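Local coordinates for titin (Homo sapiens, PDB 2J8H), which is a giant elastic protein of muscle with a serine/threonine kinase activity, represented here by two rigidly arranged A-band immunoglobulin domains, at residues A[124-129]-A[176-181]; A[151-156]-A[160-165]. All blocks are in the same frame, centred on the assembly; numbering follows the deposited sequence.

Contact 1 (A[124-129]-A[176-181])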
loop_
_atom_site.group_PDB
_atom_site.type_symbol
_atom_site.label_atom_id
_atom_site.label_comp_id
_atom_site.label_asym_id
_atom_site.label_seq_id
_atom_site.Cartn_x
_atom_site.Cartn_y
_atom_site.Cartn_z
ATOM N N ILE A 124 -25.307 -19.348 6.470
ATOM C CA ILE A 124 -23.866 -19.153 6.356
ATOM C C ILE A 124 -23.694 -17.816 5.651
ATOM O O ILE A 124 -23.867 -17.737 4.433
ATOM C CB ILE A 124 -23.185 -20.291 5.575
ATOM C CG1 ILE A 124 -23.588 -21.662 6.149
ATOM C CG2 ILE A 124 -21.676 -20.096 5.621
ATOM C CD1 ILE A 124 -23.006 -22.842 5.425
ATOM N N LYS A 125 -23.408 -16.776 6.430
ATOM C CA LYS A 125 -23.409 -15.391 5.957
ATOM C C LYS A 125 -21.993 -14.954 5.619
ATOM O O LYS A 125 -21.118 -14.943 6.492
ATOM C CB LYS A 125 -24.012 -14.456 7.003
ATOM C CG LYS A 125 -24.172 -13.001 6.523
ATOM C CD LYS A 125 -24.815 -12.098 7.559
ATOM C CE LYS A 125 -24.990 -10.679 7.022
ATOM N NZ LYS A 125 -25.748 -9.759 7.953
ATOM N N ILE A 126 -21.772 -14.591 4.359
ATOM C CA ILE A 126 -20.446 -14.326 3.844
ATOM C C ILE A 126 -20.366 -12.937 3.210
ATOM O O ILE A 126 -20.957 -12.710 2.132
ATOM C CB ILE A 126 -20.033 -15.334 2.765
ATOM C CG1 ILE A 126 -20.188 -16.782 3.255
ATOM C CG2 ILE A 126 -18.562 -15.138 2.435
ATOM C CD1 ILE A 126 -19.271 -17.123 4.430
ATOM N N PRO A 127 -19.665 -11.999 3.867
ATOM C CA PRO A 127 -19.464 -10.704 3.224
ATOM C C PRO A 127 -18.571 -10.824 2.006
ATOM O O PRO A 127 -17.682 -11.673 1.966
ATOM C CB PRO A 127 -18.784 -9.866 4.304
ATOM C CG PRO A 127 -18.913 -10.634 5.550
ATOM C CD PRO A 127 -19.043 -12.045 5.194
ATOM N N PHE A 128 -18.809 -9.992 1.003
ATOM C CA PHE A 128 -17.909 -9.928 -0.128
ATOM C C PHE A 128 -17.794 -8.512 -0.678
ATOM O O PHE A 128 -18.611 -7.653 -0.401
ATOM C CB PHE A 128 -18.385 -10.877 -1.225
ATOM C CG PHE A 128 -19.668 -10.482 -1.815
ATOM C CD1 PHE A 128 -19.712 -9.553 -2.818
ATOM C CD2 PHE A 128 -20.856 -11.012 -1.347
ATOM C CE1 PHE A 128 -20.882 -9.169 -3.355
ATOM C CE2 PHE A 128 -22.056 -10.609 -1.897
ATOM C CZ PHE A 128 -22.073 -9.696 -2.878
ATOM N N SER A 129 -16.746 -8.293 -1.461
ATOM C CA SER A 129 -16.530 -7.027 -2.141
ATOM C C SER A 129 -16.391 -7.310 -3.628
ATOM O O SER A 129 -16.102 -8.439 -4.040
ATOM C CB SER A 129 -15.234 -6.385 -1.640
ATOM O OG SER A 129 -15.270 -6.162 -0.238
ATOM N N TYR A 176 -18.846 -26.233 2.161
ATOM C CA TYR A 176 -19.551 -25.388 1.213
ATOM C C TYR A 176 -18.546 -24.373 0.676
ATOM O O TYR A 176 -17.751 -23.819 1.433
ATOM C CB TYR A 176 -20.737 -24.714 1.906
ATOM C CG TYR A 176 -21.812 -25.712 2.305
ATOM C CD1 TYR A 176 -21.738 -26.413 3.505
ATOM C CD2 TYR A 176 -22.864 -25.991 1.459
ATOM C CE1 TYR A 176 -22.697 -27.367 3.849
ATOM C CE2 TYR A 176 -23.843 -26.920 1.802
ATOM C CZ TYR A 176 -23.757 -27.606 2.985
ATOM O OH TYR A 176 -24.731 -28.530 3.294
ATOM N N VAL A 177 -18.550 -24.188 -0.638
ATOM C CA VAL A 177 -17.631 -23.294 -1.295
ATOM C C VAL A 177 -18.425 -22.118 -1.856
ATOM O O VAL A 177 -19.395 -22.317 -2.573
ATOM C CB VAL A 177 -16.862 -24.012 -2.410
ATOM C CG1 VAL A 177 -15.925 -23.041 -3.105
ATOM C CG2 VAL A 177 -16.092 -25.211 -1.838
ATOM N N VAL A 178 -18.028 -20.901 -1.488
ATOM C CA VAL A 178 -18.638 -19.682 -2.022
ATOM C C VAL A 178 -17.571 -18.972 -2.858
ATOM O O VAL A 178 -16.378 -18.917 -2.476
ATOM C CB VAL A 178 -19.164 -18.763 -0.910
ATOM C CG1 VAL A 178 -18.072 -18.437 0.087
ATOM C CG2 VAL A 178 -19.813 -17.484 -1.512
ATOM N N CYS A 179 -17.988 -18.469 -4.012
ATOM C CA CYS A 179 -17.060 -17.886 -4.949
ATOM C C CYS A 179 -17.632 -16.583 -5.470
ATOM O O CYS A 179 -18.829 -16.503 -5.730
ATOM C CB CYS A 179 -16.809 -18.901 -6.053
ATOM S SG CYS A 179 -15.660 -18.400 -7.371
ATOM N N ALA A 180 -16.784 -15.556 -5.569
ATOM C CA ALA A 180 -17.144 -14.267 -6.150
ATOM C C ALA A 180 -16.221 -14.039 -7.335
ATOM O O ALA A 180 -15.006 -14.212 -7.208
ATOM C CB ALA A 180 -16.991 -13.142 -5.116
ATOM N N LYS A 181 -16.798 -13.654 -8.476
ATOM C CA LYS A 181 -16.057 -13.383 -9.709
ATOM C C LYS A 181 -16.482 -12.049 -10.307
ATOM O O LYS A 181 -17.677 -11.777 -10.446
ATOM C CB LYS A 181 -16.346 -14.436 -10.794
ATOM C CG LYS A 181 -16.117 -15.883 -10.423
ATOM C CD LYS A 181 -17.042 -16.832 -11.238
ATOM C CE LYS A 181 -16.755 -18.321 -10.934
ATOM N NZ LYS A 181 -17.138 -18.782 -9.564
#

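Contact 2 (A[151-156]-A[160-165])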
loop_
_atom_site.group_PDB
_atom_site.type_symbol
_atom_site.label_atom_id
_atom_site.label_comp_id
_atom_site.label_asym_id
_atom_site.label_seq_id
_atom_site.Cartn_x
_atom_site.Cartn_y
_atom_site.Cartn_z
ATOM N N TYR A 151 -32.126 -25.566 -0.253
ATOM C CA TYR A 151 -31.333 -24.399 0.074
ATOM C C TYR A 151 -32.003 -23.130 -0.370
ATOM O O TYR A 151 -32.715 -23.115 -1.371
ATOM C CB TYR A 151 -29.974 -24.446 -0.642
ATOM C CG TYR A 151 -29.114 -25.668 -0.459
ATOM C CD1 TYR A 151 -29.011 -26.626 -1.455
ATOM C CD2 TYR A 151 -28.335 -25.824 0.674
ATOM C CE1 TYR A 151 -28.194 -27.737 -1.305
ATOM C CE2 TYR A 151 -27.522 -26.917 0.824
ATOM C CZ TYR A 151 -27.436 -27.851 -0.164
ATOM O OH TYR A 151 -26.586 -28.915 0.009
ATOM N N GLN A 152 -31.716 -22.047 0.341
ATOM C CA GLN A 152 -32.018 -20.718 -0.173
ATOM C C GLN A 152 -30.740 -19.907 -0.206
ATOM O O GLN A 152 -30.044 -19.807 0.806
ATOM C CB GLN A 152 -33.073 -19.998 0.681
ATOM C CG GLN A 152 -33.415 -18.587 0.202
ATOM C CD GLN A 152 -34.082 -18.558 -1.139
ATOM O OE1 GLN A 152 -35.020 -19.322 -1.404
ATOM N NE2 GLN A 152 -33.644 -17.644 -1.997
ATOM N N VAL A 153 -30.429 -19.334 -1.365
ATOM C CA VAL A 153 -29.324 -18.386 -1.456
ATOM C C VAL A 153 -29.823 -16.938 -1.399
ATOM O O VAL A 153 -30.712 -16.552 -2.147
ATOM C CB VAL A 153 -28.528 -18.584 -2.752
ATOM C CG1 VAL A 153 -27.431 -17.538 -2.848
ATOM C CG2 VAL A 153 -27.936 -19.987 -2.779
ATOM N N ILE A 154 -29.219 -16.141 -0.524
ATOM C CA ILE A 154 -29.483 -14.708 -0.458
ATOM C C ILE A 154 -28.240 -14.004 -0.985
ATOM O O ILE A 154 -27.136 -14.346 -0.608
ATOM C CB ILE A 154 -29.761 -14.265 0.977
ATOM C CG1 ILE A 154 -31.081 -14.874 1.461
ATOM C CG2 ILE A 154 -29.768 -12.741 1.091
ATOM C CD1 ILE A 154 -31.407 -14.616 2.934
ATOM N N VAL A 155 -28.418 -13.065 -1.898
ATOM C CA VAL A 155 -27.331 -12.169 -2.293
ATOM C C VAL A 155 -27.798 -10.720 -2.187
ATOM O O VAL A 155 -28.827 -10.341 -2.742
ATOM C CB VAL A 155 -26.855 -12.437 -3.727
ATOM C CG1 VAL A 155 -25.612 -11.616 -4.025
ATOM C CG2 VAL A 155 -26.582 -13.926 -3.943
ATOM N N THR A 156 -27.049 -9.927 -1.437
ATOM C CA THR A 156 -27.333 -8.512 -1.307
ATOM C C THR A 156 -26.162 -7.746 -1.908
ATOM O O THR A 156 -25.292 -8.352 -2.553
ATOM C CB THR A 156 -27.535 -8.117 0.151
ATOM O OG1 THR A 156 -26.262 -7.986 0.787
ATOM C CG2 THR A 156 -28.403 -9.164 0.882
ATOM N N THR A 160 -23.556 -12.527 0.952
ATOM C CA THR A 160 -24.373 -13.628 0.465
ATOM C C THR A 160 -24.495 -14.629 1.608
ATOM O O THR A 160 -23.541 -14.836 2.381
ATOM C CB THR A 160 -23.761 -14.295 -0.767
ATOM O OG1 THR A 160 -24.593 -15.367 -1.171
ATOM C CG2 THR A 160 -22.352 -14.873 -0.485
ATOM N N SER A 161 -25.689 -15.163 1.775
ATOM C CA SER A 161 -25.943 -16.202 2.760
ATOM C C SER A 161 -26.490 -17.441 2.087
ATOM O O SER A 161 -27.385 -17.369 1.235
ATOM C CB SER A 161 -26.971 -15.745 3.785
ATOM O OG SER A 161 -26.529 -14.562 4.384
ATOM N N LEU A 162 -25.968 -18.573 2.509
ATOM C CA LEU A 162 -26.557 -19.830 2.163
ATOM C C LEU A 162 -27.420 -20.213 3.336
ATOM O O LEU A 162 -26.920 -20.402 4.454
ATOM C CB LEU A 162 -25.490 -20.905 1.926
ATOM C CG LEU A 162 -26.070 -22.288 1.586
ATOM C CD1 LEU A 162 -26.874 -22.215 0.273
ATOM C CD2 LEU A 162 -24.976 -23.381 1.581
ATOM N N VAL A 163 -28.717 -20.324 3.090
ATOM C CA VAL A 163 -29.655 -20.608 4.178
ATOM C C VAL A 163 -30.258 -22.018 4.032
ATOM O O VAL A 163 -30.521 -22.513 2.917
ATOM C CB VAL A 163 -30.775 -19.567 4.247
ATOM C CG1 VAL A 163 -31.613 -19.750 5.518
ATOM C CG2 VAL A 163 -30.215 -18.133 4.157
ATOM N N PHE A 164 -30.503 -22.641 5.178
ATOM C CA PHE A 164 -31.163 -23.941 5.266
ATOM C C PHE A 164 -32.541 -23.695 5.876
ATOM O O PHE A 164 -32.737 -23.944 7.047
ATOM C CB PHE A 164 -30.315 -24.865 6.153
ATOM C CG PHE A 164 -28.956 -25.175 5.567
ATOM C CD1 PHE A 164 -27.896 -24.289 5.702
ATOM C CD2 PHE A 164 -28.747 -26.326 4.833
ATOM C CE1 PHE A 164 -26.657 -24.560 5.135
ATOM C CE2 PHE A 164 -27.507 -26.601 4.275
ATOM C CZ PHE A 164 -26.469 -25.705 4.423
ATOM N N PRO A 165 -33.504 -23.168 5.085
ATOM C CA PRO A 165 -34.765 -22.685 5.650
ATOM C C PRO A 165 -35.642 -23.746 6.313
ATOM O O PRO A 165 -36.514 -23.408 7.128
ATOM C CB PRO A 165 -35.474 -22.073 4.442
ATOM C CG PRO A 165 -34.898 -22.749 3.275
ATOM C CD PRO A 165 -33.472 -22.980 3.623
#

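Contact 1 (A[124-129]-A[176-181])
Across the core of an immunoglobulin beta sandwich, strand 123-131 of one sheet faces strand 174-182 of the other, and two pairs of apolar side chains carry the contact: Ile-124 with Tyr-176 and Ile-126 with Val-178. No hydrogen bond joins the segments, and the CA atoms of Ile-126 and Val-178 are 8.1 Å apart, a separation of stacked sheets rather than neighbouring strands. These two side chains come from facing sheets and overlap along their flanks, with CG2 of Ile-126 coming within 4.1 Å of Val-178 CG1. The same methyl of Val-178 also lies 4.2 Å from Ile-126 CG1. A chi1 of 55° sets it between the backbone N and carbonyl carbon of Val-178, turned toward the isoleucine, which lets it meet both branches. Two residues earlier on each strand, the extended chain of Ile-124 brings its terminal CD1 to 4.2 Å from CD1 of Tyr-176, an oblique approach to the ring. The phenol reaches beyond the pair, where its OH is hydrogen-bonded to the backbone O of Asp-172, four residues earlier: a tyrosine corner. Alternate residues supply the inward side chains, Ile-124 and Ile-126 against Tyr-176 and Val-178. Ile-126 and Val-178 thus form an apolar pair between strands B and F, at the place of the canonical disulfide of immunoglobulin domains, beside the core tryptophan, Trp-138, which packs on Ile-126.

Contact 2 (A[151-156]-A[160-165])
Backbone hydrogen bonds tie Gln-152 to Val-163 and Ile-154 to Ser-161 in an antiparallel hairpin whose strands, 152-155 and 160-163, run at 167° to each other. Gln-152 and Val-163 exchange two bonds: Gln-152 N gives to Val-163 O at 2.9 Å, and Val-163 N gives to Gln-152 O at 2.7 Å. Ile-154 N reaches Ser-161 O at 2.8 Å, an almost straight bond. The return bond, from Ser-161 N to Ile-154 O, is more bent, with an N-H...O angle of 149°.

A side-chain bond reinforces this rung. Thr-160 OG1 donates to the same Ile-154 O at 2.8 Å, from the face of the carbonyl plane opposite to Ser-161 N, giving that oxygen two donors. With OG1 anti to the backbone N (chi1 179°), the hydroxyl is directed to the neighbouring strand; Trp-138 NE1 is a further hydrogen-bonding partner of OG1.

Apolar contacts line both faces. On the face bearing Val-153 and Leu-162, Leu-162 CD1 lies between two neighbours, 3.9 Å from Val-153 CG2 and equally far from Tyr-151 CD2. The Tyr-151 and Phe-164 side chains lie next to each other with a common heading; Phe-164 CE2 meets the tyrosine ring edge 3.5 Å from Tyr-151 CE2, with the planes steeply inclined. On the other face Ile-154 CD1 touches Val-163 CG2 at 3.9 Å, and Pro-165 CG packs near Gln-152 CB.

The chemistry implies that this D-E hairpin of the I-set fold has its register fixed by paired main-chain bonds, while the hydroxyl of Thr-160, bonded both to Ile-154 O within its own sheet and to Trp-138 NE1 of the facing sheet, satisfies these polar groups and ties the hairpin to the core.

How the contacts relate
Contact 1 is buried core and joins the two sheets through side chains alone, whereas contact 2 is a partly exposed hairpin within one sheet, held chiefly by main-chain hydrogen bonds. Strand 159-163 connects them: it pairs with strand 152-155 in contact 2 and with strand 123-131 of contact 1, where Ile-124 N and Ile-126 N probably bond to Leu-162 O and Thr-160 O. Leu-162 also packs on Tyr-176, which extends the apolar core into the hairpin. In the same immunoglobulin domain, then, 124-129 and 160-165 are sheet neighbours, while 176-181 belongs to the facing layer and 151-156 lies farther toward the surface.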